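Local coordinates for protein general negative regulator of transcription subunit 2 (Saccharomyces cerevisiae, PDB 4BY6) that acts as a CCR4-NOT core subunit needed for the integrity of the complex, which deadenylates mRNA in the cytoplasm and regulates transcription in the nucleus, at residues E[114-119]-E[123-128]; E[130-135]-E[144-149]. One frame throughout, in Å; residues are numbered along the deposited sequence.

Contact 1: residues E[114-119]-E[123-128]; sequences FLFYKH and VIQELT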
loop_
_atom_site.group_PDB
_atom_site.type_symbol
_atom_site.label_atom_id
_atom_site.label_comp_id
_atom_site.label_asym_id
_atom_site.label_seq_id
_atom_site.Cartn_x
_atom_site.Cartn_y
_atom_site.Cartn_z
ATOM N N PHE E 114 20.580 -23.091 8.102
ATOM C CA PHE E 114 20.266 -21.679 7.953
ATOM C C PHE E 114 21.514 -20.859 7.611
ATOM O O PHE E 114 21.546 -20.106 6.627
ATOM C CB PHE E 114 19.642 -21.156 9.233
ATOM C CG PHE E 114 19.269 -19.722 9.174
ATOM C CD1 PHE E 114 17.980 -19.348 8.806
ATOM C CD2 PHE E 114 20.202 -18.734 9.495
ATOM C CE1 PHE E 114 17.613 -18.007 8.745
ATOM C CE2 PHE E 114 19.850 -17.376 9.440
ATOM C CZ PHE E 114 18.554 -17.016 9.067
ATOM N N LEU E 115 22.537 -20.996 8.447
ATOM C CA LEU E 115 23.798 -20.310 8.190
ATOM C C LEU E 115 24.416 -20.680 6.838
ATOM O O LEU E 115 24.810 -19.802 6.071
ATOM C CB LEU E 115 24.782 -20.624 9.309
ATOM C CG LEU E 115 24.436 -19.931 10.612
ATOM C CD1 LEU E 115 25.309 -20.503 11.723
ATOM C CD2 LEU E 115 24.623 -18.407 10.448
ATOM N N PHE E 116 24.482 -21.980 6.548
ATOM C CA PHE E 116 25.070 -22.482 5.306
ATOM C C PHE E 116 24.372 -21.910 4.058
ATOM O O PHE E 116 25.003 -21.664 3.032
ATOM C CB PHE E 116 25.011 -24.011 5.289
ATOM C CG PHE E 116 25.407 -24.629 3.976
ATOM C CD1 PHE E 116 26.726 -24.932 3.706
ATOM C CD2 PHE E 116 24.443 -24.916 3.007
ATOM C CE1 PHE E 116 27.099 -25.515 2.498
ATOM C CE2 PHE E 116 24.799 -25.508 1.795
ATOM C CZ PHE E 116 26.128 -25.813 1.541
ATOM N N TYR E 117 23.064 -21.714 4.149
ATOM C CA TYR E 117 22.306 -21.174 3.035
ATOM C C TYR E 117 22.226 -19.651 3.067
ATOM O O TYR E 117 21.712 -19.057 2.127
ATOM C CB TYR E 117 20.895 -21.740 3.021
ATOM C CG TYR E 117 20.798 -23.125 2.449
ATOM C CD1 TYR E 117 20.893 -23.342 1.076
ATOM C CD2 TYR E 117 20.604 -24.225 3.276
ATOM C CE1 TYR E 117 20.791 -24.609 0.536
ATOM C CE2 TYR E 117 20.509 -25.506 2.742
ATOM C CZ TYR E 117 20.596 -25.690 1.369
ATOM O OH TYR E 117 20.503 -26.968 0.847
ATOM N N LYS E 118 22.694 -19.011 4.141
ATOM C CA LYS E 118 22.560 -17.550 4.220
ATOM C C LYS E 118 23.856 -16.775 3.955
ATOM O O LYS E 118 23.810 -15.604 3.568
ATOM C CB LYS E 118 22.003 -17.122 5.576
ATOM C CG LYS E 118 21.286 -15.787 5.508
ATOM C CD LYS E 118 21.207 -15.078 6.863
ATOM C CE LYS E 118 20.556 -13.697 6.741
ATOM N NZ LYS E 118 20.173 -13.149 8.076
ATOM N N HIS E 119 25.003 -17.421 4.153
ATOM C CA HIS E 119 26.291 -16.738 4.011
ATOM C C HIS E 119 27.283 -17.452 3.085
ATOM O O HIS E 119 28.285 -18.005 3.543
ATOM C CB HIS E 119 26.907 -16.539 5.397
ATOM C CG HIS E 119 26.010 -15.794 6.322
ATOM N ND1 HIS E 119 25.830 -14.429 6.237
ATOM C CD2 HIS E 119 25.207 -16.218 7.333
ATOM C CE1 HIS E 119 24.967 -14.039 7.164
ATOM N NE2 HIS E 119 24.575 -15.108 7.837
ATOM N N VAL E 123 33.577 -17.863 6.158
ATOM C CA VAL E 123 34.032 -18.799 7.185
ATOM C C VAL E 123 32.872 -19.620 7.774
ATOM O O VAL E 123 32.991 -20.840 7.958
ATOM C CB VAL E 123 34.753 -18.050 8.341
ATOM C CG1 VAL E 123 34.989 -18.964 9.540
ATOM C CG2 VAL E 123 36.056 -17.469 7.862
ATOM N N ILE E 124 31.748 -18.968 8.052
ATOM C CA ILE E 124 30.670 -19.674 8.716
ATOM C C ILE E 124 30.044 -20.734 7.773
ATOM O O ILE E 124 29.613 -21.794 8.219
ATOM C CB ILE E 124 29.606 -18.674 9.257
ATOM C CG1 ILE E 124 28.626 -19.378 10.199
ATOM C CG2 ILE E 124 28.857 -18.011 8.140
ATOM C CD1 ILE E 124 29.316 -20.171 11.313
ATOM N N GLN E 125 30.055 -20.497 6.466
ATOM C CA GLN E 125 29.534 -21.513 5.554
ATOM C C GLN E 125 30.436 -22.751 5.599
ATOM O O GLN E 125 29.946 -23.880 5.703
ATOM C CB GLN E 125 29.425 -20.978 4.123
ATOM C CG GLN E 125 28.803 -21.972 3.133
ATOM C CD GLN E 125 28.624 -21.403 1.736
ATOM O OE1 GLN E 125 29.570 -20.919 1.109
ATOM N NE2 GLN E 125 27.399 -21.451 1.245
ATOM N N GLU E 126 31.748 -22.535 5.559
ATOM C CA GLU E 126 32.689 -23.638 5.663
ATOM C C GLU E 126 32.591 -24.381 7.019
ATOM O O GLU E 126 32.707 -25.617 7.089
ATOM C CB GLU E 126 34.112 -23.139 5.451
ATOM C CG GLU E 126 35.160 -24.238 5.494
ATOM C CD GLU E 126 35.170 -25.097 4.238
ATOM O OE1 GLU E 126 34.542 -24.712 3.224
ATOM O OE2 GLU E 126 35.793 -26.175 4.277
ATOM N N LEU E 127 32.406 -23.637 8.101
ATOM C CA LEU E 127 32.349 -24.281 9.396
ATOM C C LEU E 127 31.062 -25.118 9.530
ATOM O O LEU E 127 31.087 -26.246 10.038
ATOM C CB LEU E 127 32.468 -23.240 10.508
ATOM C CG LEU E 127 33.850 -22.599 10.718
ATOM C CD1 LEU E 127 33.847 -21.797 11.990
ATOM C CD2 LEU E 127 34.996 -23.612 10.758
ATOM N N THR E 128 29.945 -24.591 9.045
ATOM C CA THR E 128 28.708 -25.364 9.076
ATOM C C THR E 128 28.778 -26.571 8.127
ATOM O O THR E 128 28.209 -27.617 8.397
ATOM C CB THR E 128 27.487 -24.499 8.727
ATOM O OG1 THR E 128 27.739 -23.760 7.525
ATOM C CG2 THR E 128 27.205 -23.529 9.862
#
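Q125 NE2 donates to the backbone carbonyl F116 O at 3.0 Å, with an N-H...O angle of 151° and the donor in the carbonyl plane. This bond ties together the two arms of an alpha-helical hairpin, helices 109-118 and 123-134 of the NOT2/NOT3/NOT5 C-terminal region. The short helical segments approach to 8.2 Å between axes, and their N-to-C directions differ by 137°, a splayed, roughly antiparallel arrangement. Q125 reaches across with an extended chain: CG lies anti to the backbone N (chi1 -176°), which takes the amide along the F116 side of the interface. Its nitrogen stands over one face of the F116 ring, offset toward the rim, while CG packs 3.7 Å from F116 CD1. The other end of the amide is also held, since OE1 accepts from G121 N in the connecting turn; bonds at both ends fix the rotation of the group. Nearer the turn, H119 CB meets I124 CG2 at 3.7 Å, and H119 NE2 is hydrogen-bonded to an aromatic side chain of another protein's chain. An apolar layer follows where L115 and I124 cross at about a right angle, L115 CD1 lying 3.8 Å from I124 CG1. T128 sits one turn further along, its hydroxyl between the backbone N and the carbonyl carbon, which turns OG1 back onto its own helix, within hydrogen-bonding reach of I124 O and Q125 O. The same OG1 packs 3.5 Å from F116 CB, and the methyl T128 CG2 lies 3.8 Å from L115 CB.

Contact 2: residues E[130-135]-E[144-149]; sequences LELRKR and KAWLTK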
loop_
_atom_site.group_PDB
_atom_site.type_symbol
_atom_site.label_atom_id
_atom_site.label_comp_id
_atom_site.label_asym_id
_atom_site.label_seq_id
_atom_site.Cartn_x
_atom_site.Cartn_y
_atom_site.Cartn_z
ATOM N N LEU E 130 31.528 -28.271 7.585
ATOM C CA LEU E 130 32.348 -29.264 8.284
ATOM C C LEU E 130 31.598 -29.934 9.428
ATOM O O LEU E 130 31.733 -31.142 9.644
ATOM C CB LEU E 130 33.622 -28.624 8.816
ATOM C CG LEU E 130 34.548 -28.094 7.730
ATOM C CD1 LEU E 130 35.614 -27.244 8.353
ATOM C CD2 LEU E 130 35.151 -29.230 6.945
ATOM N N GLU E 131 30.806 -29.142 10.148
ATOM C CA GLU E 131 30.034 -29.638 11.280
ATOM C C GLU E 131 28.902 -30.570 10.823
ATOM O O GLU E 131 28.632 -31.610 11.435
ATOM C CB GLU E 131 29.484 -28.468 12.076
ATOM C CG GLU E 131 28.624 -28.860 13.238
ATOM C CD GLU E 131 29.391 -29.534 14.355
ATOM O OE1 GLU E 131 30.621 -29.336 14.458
ATOM O OE2 GLU E 131 28.745 -30.266 15.134
ATOM N N LEU E 132 28.224 -30.190 9.751
ATOM C CA LEU E 132 27.196 -31.050 9.204
ATOM C C LEU E 132 27.806 -32.341 8.704
ATOM O O LEU E 132 27.246 -33.438 8.891
ATOM C CB LEU E 132 26.449 -30.326 8.091
ATOM C CG LEU E 132 25.443 -29.354 8.694
ATOM C CD1 LEU E 132 24.898 -28.443 7.598
ATOM C CD2 LEU E 132 24.335 -30.172 9.372
ATOM N N ARG E 133 28.974 -32.198 8.089
ATOM C CA ARG E 133 29.710 -33.340 7.590
ATOM C C ARG E 133 30.003 -34.297 8.760
ATOM O O ARG E 133 29.807 -35.511 8.644
ATOM C CB ARG E 133 30.994 -32.873 6.888
ATOM C CG ARG E 133 31.606 -33.904 5.977
ATOM C CD ARG E 133 30.828 -33.999 4.699
ATOM N NE ARG E 133 31.190 -35.197 3.951
ATOM C CZ ARG E 133 30.643 -36.394 4.169
ATOM N NH1 ARG E 133 29.739 -36.553 5.131
ATOM N NH2 ARG E 133 30.997 -37.438 3.432
ATOM N N LYS E 134 30.411 -33.732 9.900
ATOM C CA LYS E 134 30.719 -34.505 11.104
ATOM C C LYS E 134 29.510 -35.244 11.686
ATOM O O LYS E 134 29.650 -36.321 12.265
ATOM C CB LYS E 134 31.317 -33.579 12.156
ATOM C CG LYS E 134 31.303 -34.138 13.549
ATOM C CD LYS E 134 32.076 -33.257 14.479
ATOM C CE LYS E 134 31.872 -33.661 15.927
ATOM N NZ LYS E 134 32.990 -33.078 16.722
ATOM N N ARG E 135 28.330 -34.658 11.543
ATOM C CA ARG E 135 27.088 -35.267 12.016
ATOM C C ARG E 135 26.484 -36.214 10.988
ATOM O O ARG E 135 25.286 -36.549 11.049
ATOM C CB ARG E 135 26.083 -34.188 12.365
ATOM C CG ARG E 135 26.599 -33.267 13.412
ATOM C CD ARG E 135 25.655 -32.125 13.654
ATOM N NE ARG E 135 26.281 -31.177 14.563
ATOM C CZ ARG E 135 25.641 -30.181 15.154
ATOM N NH1 ARG E 135 24.345 -29.997 14.919
ATOM N NH2 ARG E 135 26.303 -29.369 15.967
ATOM N N LYS E 144 22.062 -29.074 -4.549
ATOM C CA LYS E 144 22.411 -28.115 -3.496
ATOM C C LYS E 144 21.499 -28.331 -2.301
ATOM O O LYS E 144 20.796 -27.438 -1.831
ATOM C CB LYS E 144 22.349 -26.692 -4.030
ATOM C CG LYS E 144 23.048 -26.620 -5.392
ATOM C CD LYS E 144 23.831 -25.344 -5.618
ATOM C CE LYS E 144 24.860 -25.556 -6.716
ATOM N NZ LYS E 144 25.893 -24.471 -6.780
ATOM N N ALA E 145 21.505 -29.566 -1.836
ATOM C CA ALA E 145 20.658 -29.954 -0.739
ATOM C C ALA E 145 21.385 -30.991 0.100
ATOM O O ALA E 145 22.105 -31.825 -0.454
ATOM C CB ALA E 145 19.380 -30.500 -1.256
ATOM N N TRP E 146 21.196 -30.942 1.418
ATOM C CA TRP E 146 21.817 -31.927 2.310
ATOM C C TRP E 146 20.919 -33.146 2.539
ATOM O O TRP E 146 19.689 -33.023 2.696
ATOM C CB TRP E 146 22.148 -31.308 3.664
ATOM C CG TRP E 146 23.201 -30.247 3.673
ATOM C CD1 TRP E 146 23.035 -28.919 3.416
ATOM C CD2 TRP E 146 24.577 -30.420 4.012
ATOM N NE1 TRP E 146 24.234 -28.256 3.552
ATOM C CE2 TRP E 146 25.193 -29.156 3.921
ATOM C CE3 TRP E 146 25.351 -31.526 4.367
ATOM C CZ2 TRP E 146 26.537 -28.967 4.181
ATOM C CZ3 TRP E 146 26.675 -31.340 4.629
ATOM C CH2 TRP E 146 27.264 -30.068 4.535
ATOM N N LEU E 147 21.537 -34.322 2.589
ATOM C CA LEU E 147 20.811 -35.552 2.862
ATOM C C LEU E 147 21.551 -36.361 3.883
ATOM O O LEU E 147 22.765 -36.232 4.001
ATOM C CB LEU E 147 20.633 -36.374 1.591
ATOM C CG LEU E 147 21.927 -36.644 0.833
ATOM C CD1 LEU E 147 22.601 -37.888 1.305
ATOM C CD2 LEU E 147 21.557 -36.830 -0.591
ATOM N N THR E 148 20.845 -37.219 4.604
ATOM C CA THR E 148 21.544 -38.157 5.474
ATOM C C THR E 148 20.807 -39.465 5.505
ATOM O O THR E 148 19.615 -39.501 5.247
ATOM C CB THR E 148 21.749 -37.606 6.919
ATOM O OG1 THR E 148 22.304 -38.649 7.736
ATOM C CG2 THR E 148 20.440 -37.164 7.536
ATOM N N LYS E 149 21.534 -40.540 5.788
ATOM C CA LYS E 149 20.962 -41.880 5.787
ATOM C C LYS E 149 19.756 -42.016 6.724
ATOM O O LYS E 149 19.750 -41.473 7.825
ATOM C CB LYS E 149 22.042 -42.897 6.159
ATOM C CG LYS E 149 21.536 -44.276 6.493
ATOM C CD LYS E 149 22.702 -45.254 6.765
ATOM C CE LYS E 149 22.176 -46.601 7.303
ATOM N NZ LYS E 149 23.200 -47.689 7.321
#
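L132 lies over one face of the W146 indole, and the evidence is a CH-pi contact: L132 CB is 3.9 Å from the centroid of the six-membered ring, 23° off its normal. The nearest ring atom to that carbon is W146 CZ3, at 3.6 Å. One methyl covers the CE2-CZ2 side of the same face, offset toward the rim, L132 CD1 lying 3.8 Å from W146 CE2. W146 CG stands anti to the carbonyl carbon (chi1 -66°), which carries the indole toward helix 123-134. The backbone of R133 approaches the same ring corner, R133 N being 4.2 Å from W146 CZ3. The indole also meets the rings of F116, Y139 and F113. An alanine in place of W146 would probably leave L132 CB and CD1 without the aromatic face they rest on and deprive those three rings of a partner. The contact sets helix 123-134 against strand 145-149 of the antiparallel sheet in a domain of the SH3 clan. Backbone bonds of W146 with F171, and of L147 with R138, fix the strand between its neighbours, and a G1 beta bulge at K144 and A145, both facing H140, starts it. L112 and F113 of helix 109-118 also pack on L132. At the helix end, R135 grips E131 side-on: NE and NH2 both reach the single oxygen E131 OE2, each at 2.7 Å and near the guanidinium plane. R135 NH1 in turn pairs with D109 OD1 and with F107 O, so the guanidinium bridges the helix end to the start of helix 109-118.

How the contacts relate
Contacts 1 and 2 follow one another along the chain, share helix 123-134, and have centres about 12 Å apart. They touch directly at two points. F116 and W146 meet edge-to-face, with F116 CE2 3.3 Å from W146 NE1, so the ring beside the Q125 amide in contact 1 also borders the indole of contact 2. Next to it, Y117 OH lies 2.7 Å from K144 O, a probable hydrogen bond from helix 109-118 to the residue just before strand 145-149. Y139 packs on both F116 and W146. The surroundings differ: another protein's chain reaches ten residues of contact 1, whereas in contact 2 it reaches K144 alone.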